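Local coordinates for uncharacterized protein (Borrelia turicatae, PDB 5VJ4) that is of unknown function but is probably a lipid-binding surface lipoprotein, differentially regulated as relapsing fever spirochetes pass between tick and mammal, at residues L315-T329 / I341-L355. Numbering follows the deposited sequence.
Sequences LNRFKGEYYSNIRGT and IMTDGDKYRNYFIIL. With SO4 (sulfate ion), chain G; SO4 (sulfate ion), chain D.
Y348 reaches from helix 345-355 into a hole formed by F318, E321, Y322 and N325 of helix 315-329. This is a knob-into-hole contact in an antiparallel helix pair, with axes 10.6 Å apart at an angle of 171°. The CB of Y348 points at the partner helix, and CG lies anti to the carbonyl carbon (chi1 -78°), which sends the ring across the gap. Y348 CD2 lies 3.9 Å from Y322 CB. CE2 meets E321 CB, and CE1 comes near N325 ND2. At the tip, Y348 OH donates to E321 OE1 at 2.5 Å, on the anti lone pair of that oxygen. The carboxylate stands nearly upright to the ring. E321 OE2 accepts a hydrogen bond from R317 NE, part of a salt bridge within the same helix, so both carboxylate oxygens are held.

One turn further along helix 345-355, Y351 CB sits over a face of the F318 ring as a CH-pi contact, 3.9 Å from the centroid. L315 CD1 touches both F352 CE1 and L355 CD2.

At the other end, further polar contacts involve the loop before helix 345-355. M342 N donates almost straight to T329 OG1 (2.9 Å, 177°). N325 ND2 meets T343 O from above the carbonyl plane at 3.3 Å. Y322 OH and T343 OG1 share a hydrogen bond. A sulfate, probably from crystallisation, accepts bonds from T343 N and G345 N beside the helix start.

Within this all-helical fold, helix 263-301 packs against L315 and F352, with H292 edge-to-face to F352. Helix 243-256 touches I326 through V256.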
loop_
_atom_site.group_PDB
_atom_site.type_symbol
_atom_site.label_atom_id
_atom_site.label_comp_id
_atom_site.label_asym_id
_atom_site.label_seq_id
_atom_site.Cartn_x
_atom_site.Cartn_y
_atom_site.Cartn_z
ATOM N N LEU A 315 -21.099 -7.448 20.905
ATOM C CA LEU A 315 -21.374 -7.528 19.483
ATOM C C LEU A 315 -21.562 -6.137 18.917
ATOM O O LEU A 315 -20.916 -5.787 17.936
ATOM C CB LEU A 315 -22.610 -8.365 19.185
ATOM C CG LEU A 315 -22.869 -8.629 17.695
ATOM C CD1 LEU A 315 -21.867 -9.638 17.151
ATOM C CD2 LEU A 315 -24.290 -9.127 17.422
ATOM N N ASN A 316 -22.421 -5.344 19.548
ATOM C CA ASN A 316 -22.665 -3.990 19.056
ATOM C C ASN A 316 -21.461 -3.092 19.171
ATOM O O ASN A 316 -21.162 -2.344 18.246
ATOM C CB ASN A 316 -23.884 -3.364 19.705
ATOM C CG ASN A 316 -25.157 -4.036 19.255
ATOM O OD1 ASN A 316 -25.175 -4.677 18.214
ATOM N ND2 ASN A 316 -26.223 -3.903 20.035
ATOM N N ARG A 317 -20.746 -3.205 20.284
ATOM C CA ARG A 317 -19.576 -2.378 20.510
ATOM C C ARG A 317 -18.509 -2.687 19.468
ATOM O O ARG A 317 -17.928 -1.778 18.883
ATOM C CB ARG A 317 -19.044 -2.584 21.926
ATOM C CG ARG A 317 -17.653 -2.038 22.161
ATOM C CD ARG A 317 -17.122 -2.626 23.452
ATOM N NE ARG A 317 -15.665 -2.802 23.449
ATOM C CZ ARG A 317 -15.020 -3.742 24.139
ATOM N NH1 ARG A 317 -15.705 -4.623 24.871
ATOM N NH2 ARG A 317 -13.690 -3.807 24.095
ATOM N N PHE A 318 -18.282 -3.974 19.239
ATOM C CA PHE A 318 -17.283 -4.405 18.280
ATOM C C PHE A 318 -17.596 -3.922 16.884
ATOM O O PHE A 318 -16.721 -3.360 16.245
ATOM C CB PHE A 318 -17.123 -5.921 18.289
ATOM C CG PHE A 318 -16.279 -6.434 19.417
ATOM C CD1 PHE A 318 -15.369 -5.598 20.056
ATOM C CD2 PHE A 318 -16.365 -7.772 19.823
ATOM C CE1 PHE A 318 -14.580 -6.068 21.092
ATOM C CE2 PHE A 318 -15.577 -8.251 20.859
ATOM C CZ PHE A 318 -14.676 -7.400 21.490
ATOM N N LYS A 319 -18.832 -4.125 16.421
ATOM C CA LYS A 319 -19.263 -3.611 15.112
ATOM C C LYS A 319 -18.987 -2.105 15.052
ATOM O O LYS A 319 -18.394 -1.627 14.097
ATOM C CB LYS A 319 -20.740 -3.898 14.838
ATOM C CG LYS A 319 -21.181 -3.598 13.416
ATOM C CD LYS A 319 -22.625 -4.024 13.110
ATOM C CE LYS A 319 -23.250 -3.141 12.013
ATOM N NZ LYS A 319 -24.258 -3.771 11.103
ATOM N N GLY A 320 -19.368 -1.376 16.097
ATOM C CA GLY A 320 -19.106 0.052 16.166
ATOM C C GLY A 320 -17.641 0.377 15.961
ATOM O O GLY A 320 -17.291 1.092 15.022
ATOM N N GLU A 321 -16.788 -0.177 16.819
ATOM C CA GLU A 321 -15.332 0.055 16.745
ATOM C C GLU A 321 -14.784 -0.192 15.344
ATOM O O GLU A 321 -13.975 0.588 14.854
ATOM C CB GLU A 321 -14.565 -0.816 17.746
ATOM C CG GLU A 321 -14.860 -0.600 19.220
ATOM C CD GLU A 321 -14.123 -1.585 20.122
ATOM O OE1 GLU A 321 -13.120 -2.196 19.679
ATOM O OE2 GLU A 321 -14.536 -1.741 21.290
ATOM N N TYR A 322 -15.243 -1.262 14.693
ATOM C CA TYR A 322 -14.748 -1.590 13.352
ATOM C C TYR A 322 -15.175 -0.543 12.322
ATOM O O TYR A 322 -14.322 0.084 11.703
ATOM C CB TYR A 322 -15.152 -3.020 12.916
ATOM C CG TYR A 322 -14.532 -3.452 11.619
ATOM C CD1 TYR A 322 -13.144 -3.291 11.395
ATOM C CD2 TYR A 322 -15.310 -4.005 10.598
ATOM C CE1 TYR A 322 -12.561 -3.648 10.174
ATOM C CE2 TYR A 322 -14.726 -4.372 9.367
ATOM C CZ TYR A 322 -13.353 -4.183 9.166
ATOM O OH TYR A 322 -12.752 -4.541 7.983
ATOM N N TYR A 323 -16.488 -0.351 12.163
ATOM C CA TYR A 323 -17.036 0.682 11.278
ATOM C C TYR A 323 -16.360 2.048 11.484
ATOM O O TYR A 323 -16.008 2.735 10.524
ATOM C CB TYR A 323 -18.530 0.790 11.469
ATOM C CG TYR A 323 -19.362 -0.265 10.747
ATOM C CD1 TYR A 323 -18.819 -1.494 10.324
ATOM C CD2 TYR A 323 -20.724 -0.033 10.522
ATOM C CE1 TYR A 323 -19.620 -2.441 9.677
ATOM C CE2 TYR A 323 -21.525 -0.960 9.872
ATOM C CZ TYR A 323 -20.987 -2.159 9.459
ATOM O OH TYR A 323 -21.832 -3.046 8.824
ATOM N N SER A 324 -16.099 2.390 12.732
ATOM C CA SER A 324 -15.334 3.591 13.043
ATOM C C SER A 324 -13.915 3.550 12.475
ATOM O O SER A 324 -13.446 4.550 11.931
ATOM C CB SER A 324 -15.327 3.861 14.555
ATOM O OG SER A 324 -14.213 4.646 14.932
ATOM N N ASN A 325 -13.235 2.407 12.599
ATOM C CA ASN A 325 -11.893 2.257 12.019
ATOM C C ASN A 325 -11.945 2.526 10.516
ATOM O O ASN A 325 -11.038 3.164 9.981
ATOM C CB ASN A 325 -11.309 0.861 12.287
ATOM C CG ASN A 325 -10.646 0.726 13.654
ATOM O OD1 ASN A 325 -10.979 1.420 14.588
ATOM N ND2 ASN A 325 -9.713 -0.199 13.767
ATOM N N ILE A 326 -13.014 2.069 9.849
ATOM C CA ILE A 326 -13.123 2.213 8.398
ATOM C C ILE A 326 -13.220 3.700 8.034
ATOM O O ILE A 326 -12.375 4.227 7.300
ATOM C CB ILE A 326 -14.294 1.407 7.808
ATOM C CG1 ILE A 326 -14.200 -0.066 8.188
ATOM C CG2 ILE A 326 -14.309 1.518 6.294
ATOM C CD1 ILE A 326 -15.386 -0.896 7.712
ATOM N N ARG A 327 -14.228 4.375 8.591
ATOM C CA ARG A 327 -14.412 5.810 8.391
ATOM C C ARG A 327 -13.105 6.578 8.642
ATOM O O ARG A 327 -12.653 7.342 7.769
ATOM C CB ARG A 327 -15.530 6.340 9.281
ATOM C CG ARG A 327 -16.892 5.888 8.849
ATOM C CD ARG A 327 -18.005 6.573 9.618
ATOM N NE ARG A 327 -19.117 5.637 9.824
ATOM C CZ ARG A 327 -19.486 5.138 11.003
ATOM N NH1 ARG A 327 -18.864 5.493 12.128
ATOM N NH2 ARG A 327 -20.505 4.290 11.056
ATOM N N GLY A 328 -12.500 6.343 9.813
ATOM C CA GLY A 328 -11.241 7.004 10.206
ATOM C C GLY A 328 -10.095 6.815 9.209
ATOM O O GLY A 328 -9.310 7.734 8.963
ATOM N N THR A 329 -9.987 5.624 8.627
ATOM C CA THR A 329 -8.853 5.369 7.780
ATOM C C THR A 329 -9.056 6.091 6.443
ATOM O O THR A 329 -8.108 6.624 5.868
ATOM C CB THR A 329 -8.515 3.856 7.665
ATOM O OG1 THR A 329 -7.173 3.696 7.195
ATOM C CG2 THR A 329 -9.444 3.120 6.717
ATOM N N ILE A 341 -4.908 2.306 3.517
ATOM C CA ILE A 341 -6.211 1.988 4.083
ATOM C C ILE A 341 -6.001 0.846 5.044
ATOM O O ILE A 341 -5.606 -0.240 4.621
ATOM C CB ILE A 341 -7.193 1.451 3.060
ATOM C CG1 ILE A 341 -7.396 2.421 1.935
ATOM C CG2 ILE A 341 -8.525 1.144 3.734
ATOM C CD1 ILE A 341 -8.089 1.716 0.786
HETATM N N MSE A 342 -6.270 1.083 6.323
HETATM C CA MSE A 342 -6.089 0.054 7.335
HETATM C C MSE A 342 -7.198 0.024 8.329
HETATM O O MSE A 342 -7.311 0.930 9.157
HETATM C CB MSE A 342 -4.772 0.323 8.028
HETATM C CG MSE A 342 -3.597 -0.258 7.240
HETATM SE SE MSE A 342 -2.029 0.428 8.230
HETATM C CE MSE A 342 -2.514 2.281 8.764
ATOM N N THR A 343 -8.015 -1.029 8.266
ATOM C CA THR A 343 -9.218 -1.154 9.107
ATOM C C THR A 343 -9.022 -1.993 10.388
ATOM O O THR A 343 -9.969 -2.158 11.173
ATOM C CB THR A 343 -10.348 -1.800 8.314
ATOM O OG1 THR A 343 -10.021 -3.168 8.091
ATOM C CG2 THR A 343 -10.522 -1.116 6.975
ATOM N N ASP A 344 -7.804 -2.519 10.586
ATOM C CA ASP A 344 -7.493 -3.471 11.664
ATOM C C ASP A 344 -8.500 -4.636 11.687
ATOM O O ASP A 344 -9.017 -5.029 12.736
ATOM C CB ASP A 344 -7.403 -2.756 13.025
ATOM C CG ASP A 344 -6.167 -3.158 13.827
ATOM O OD1 ASP A 344 -5.289 -3.893 13.302
ATOM O OD2 ASP A 344 -6.073 -2.721 14.995
ATOM N N GLY A 345 -8.760 -5.185 10.508
ATOM C CA GLY A 345 -9.871 -6.105 10.320
ATOM C C GLY A 345 -9.628 -7.491 10.884
ATOM O O GLY A 345 -10.557 -8.116 11.380
ATOM N N ASP A 346 -8.390 -7.975 10.801
ATOM C CA ASP A 346 -8.047 -9.279 11.351
ATOM C C ASP A 346 -8.327 -9.340 12.862
ATOM O O ASP A 346 -9.010 -10.257 13.342
ATOM C CB ASP A 346 -6.594 -9.651 11.026
ATOM C CG ASP A 346 -6.320 -11.133 11.185
ATOM O OD1 ASP A 346 -7.275 -11.955 11.260
ATOM O OD2 ASP A 346 -5.132 -11.489 11.233
ATOM N N LYS A 347 -7.843 -8.333 13.590
ATOM C CA LYS A 347 -8.093 -8.193 15.031
ATOM C C LYS A 347 -9.592 -8.319 15.341
ATOM O O LYS A 347 -9.984 -8.963 16.305
ATOM C CB LYS A 347 -7.543 -6.848 15.523
ATOM C CG LYS A 347 -7.847 -6.441 16.957
ATOM C CD LYS A 347 -7.260 -5.057 17.248
ATOM C CE LYS A 347 -7.186 -4.736 18.735
ATOM N NZ LYS A 347 -6.163 -3.696 19.058
ATOM N N TYR A 348 -10.418 -7.732 14.489
ATOM C CA TYR A 348 -11.840 -7.727 14.721
ATOM C C TYR A 348 -12.506 -9.026 14.306
ATOM O O TYR A 348 -13.537 -9.403 14.879
ATOM C CB TYR A 348 -12.489 -6.451 14.125
ATOM C CG TYR A 348 -12.265 -5.237 15.032
ATOM C CD1 TYR A 348 -11.009 -4.607 15.113
ATOM C CD2 TYR A 348 -13.285 -4.766 15.877
ATOM C CE1 TYR A 348 -10.792 -3.538 15.982
ATOM C CE2 TYR A 348 -13.084 -3.686 16.740
ATOM C CZ TYR A 348 -11.842 -3.075 16.787
ATOM O OH TYR A 348 -11.646 -2.012 17.626
ATOM N N ARG A 349 -11.918 -9.722 13.335
ATOM C CA ARG A 349 -12.390 -11.063 12.966
ATOM C C ARG A 349 -12.226 -12.007 14.158
ATOM O O ARG A 349 -13.156 -12.739 14.516
ATOM C CB ARG A 349 -11.630 -11.599 11.771
ATOM C CG ARG A 349 -12.164 -12.912 11.248
ATOM C CD ARG A 349 -11.401 -13.407 10.028
ATOM N NE ARG A 349 -11.649 -14.832 9.840
ATOM C CZ ARG A 349 -10.811 -15.803 10.199
ATOM N NH1 ARG A 349 -9.620 -15.557 10.767
ATOM N NH2 ARG A 349 -11.181 -17.037 9.983
ATOM N N ASN A 350 -11.056 -11.941 14.786
ATOM C CA ASN A 350 -10.770 -12.724 15.973
ATOM C C ASN A 350 -11.690 -12.374 17.126
ATOM O O ASN A 350 -12.249 -13.276 17.762
ATOM C CB ASN A 350 -9.293 -12.606 16.357
ATOM C CG ASN A 350 -8.366 -13.322 15.360
ATOM O OD1 ASN A 350 -8.806 -14.047 14.470
ATOM N ND2 ASN A 350 -7.073 -13.102 15.508
ATOM N N TYR A 351 -11.894 -11.081 17.362
ATOM C CA TYR A 351 -12.852 -10.651 18.385
ATOM C C TYR A 351 -14.219 -11.299 18.177
ATOM O O TYR A 351 -14.789 -11.846 19.122
ATOM C CB TYR A 351 -12.936 -9.133 18.470
ATOM C CG TYR A 351 -11.740 -8.473 19.144
ATOM C CD1 TYR A 351 -10.561 -9.185 19.423
ATOM C CD2 TYR A 351 -11.777 -7.117 19.476
ATOM C CE1 TYR A 351 -9.471 -8.562 20.025
ATOM C CE2 TYR A 351 -10.693 -6.483 20.082
ATOM C CZ TYR A 351 -9.543 -7.206 20.353
ATOM O OH TYR A 351 -8.475 -6.582 20.958
ATOM N N PHE A 352 -14.699 -11.313 16.939
ATOM C CA PHE A 352 -15.987 -11.934 16.649
ATOM C C PHE A 352 -15.991 -13.440 16.810
ATOM O O PHE A 352 -17.030 -14.018 17.139
ATOM C CB PHE A 352 -16.515 -11.557 15.253
ATOM C CG PHE A 352 -17.023 -10.161 15.170
ATOM C CD1 PHE A 352 -18.078 -9.749 15.965
ATOM C CD2 PHE A 352 -16.441 -9.241 14.308
ATOM C CE1 PHE A 352 -18.548 -8.447 15.897
ATOM C CE2 PHE A 352 -16.899 -7.937 14.242
ATOM C CZ PHE A 352 -17.957 -7.542 15.032
ATOM N N ILE A 353 -14.856 -14.074 16.543
ATOM C CA ILE A 353 -14.771 -15.532 16.627
ATOM C C ILE A 353 -14.814 -15.938 18.103
ATOM O O ILE A 353 -15.624 -16.784 18.498
ATOM C CB ILE A 353 -13.526 -16.078 15.897
ATOM C CG1 ILE A 353 -13.783 -16.049 14.399
ATOM C CG2 ILE A 353 -13.235 -17.516 16.293
ATOM C CD1 ILE A 353 -12.568 -16.332 13.531
ATOM N N ILE A 354 -13.963 -15.304 18.907
ATOM C CA ILE A 354 -14.003 -15.474 20.350
ATOM C C ILE A 354 -15.418 -15.256 20.856
ATOM O O ILE A 354 -15.966 -16.116 21.541
ATOM C CB ILE A 354 -13.007 -14.530 21.036
ATOM C CG1 ILE A 354 -11.580 -15.057 20.832
ATOM C CG2 ILE A 354 -13.350 -14.332 22.504
ATOM C CD1 ILE A 354 -10.515 -13.969 20.828
ATOM N N LEU A 355 -16.017 -14.134 20.466
ATOM C CA LEU A 355 -17.371 -13.839 20.871
ATOM C C LEU A 355 -18.353 -14.951 20.486
ATOM O O LEU A 355 -19.245 -15.270 21.250
ATOM C CB LEU A 355 -17.828 -12.510 20.300
ATOM C CG LEU A 355 -19.181 -12.071 20.871
ATOM C CD1 LEU A 355 -19.039 -11.522 22.285
ATOM C CD2 LEU A 355 -19.886 -11.089 19.952
HETATM S S SO4 G . -5.694 -4.234 8.214
HETATM O O1 SO4 G . -6.089 -5.474 8.951
HETATM O O2 SO4 G . -6.970 -3.652 7.669
HETATM O O3 SO4 G . -4.750 -4.493 7.078
HETATM O O4 SO4 G . -4.957 -3.361 9.184
HETATM S S SO4 D . -10.883 -20.242 10.635
HETATM O O1 SO4 D . -10.984 -20.469 12.113
HETATM O O2 SO4 D . -12.134 -19.586 10.173
HETATM O O3 SO4 D . -10.768 -21.472 9.807
HETATM O O4 SO4 D . -9.663 -19.416 10.428
#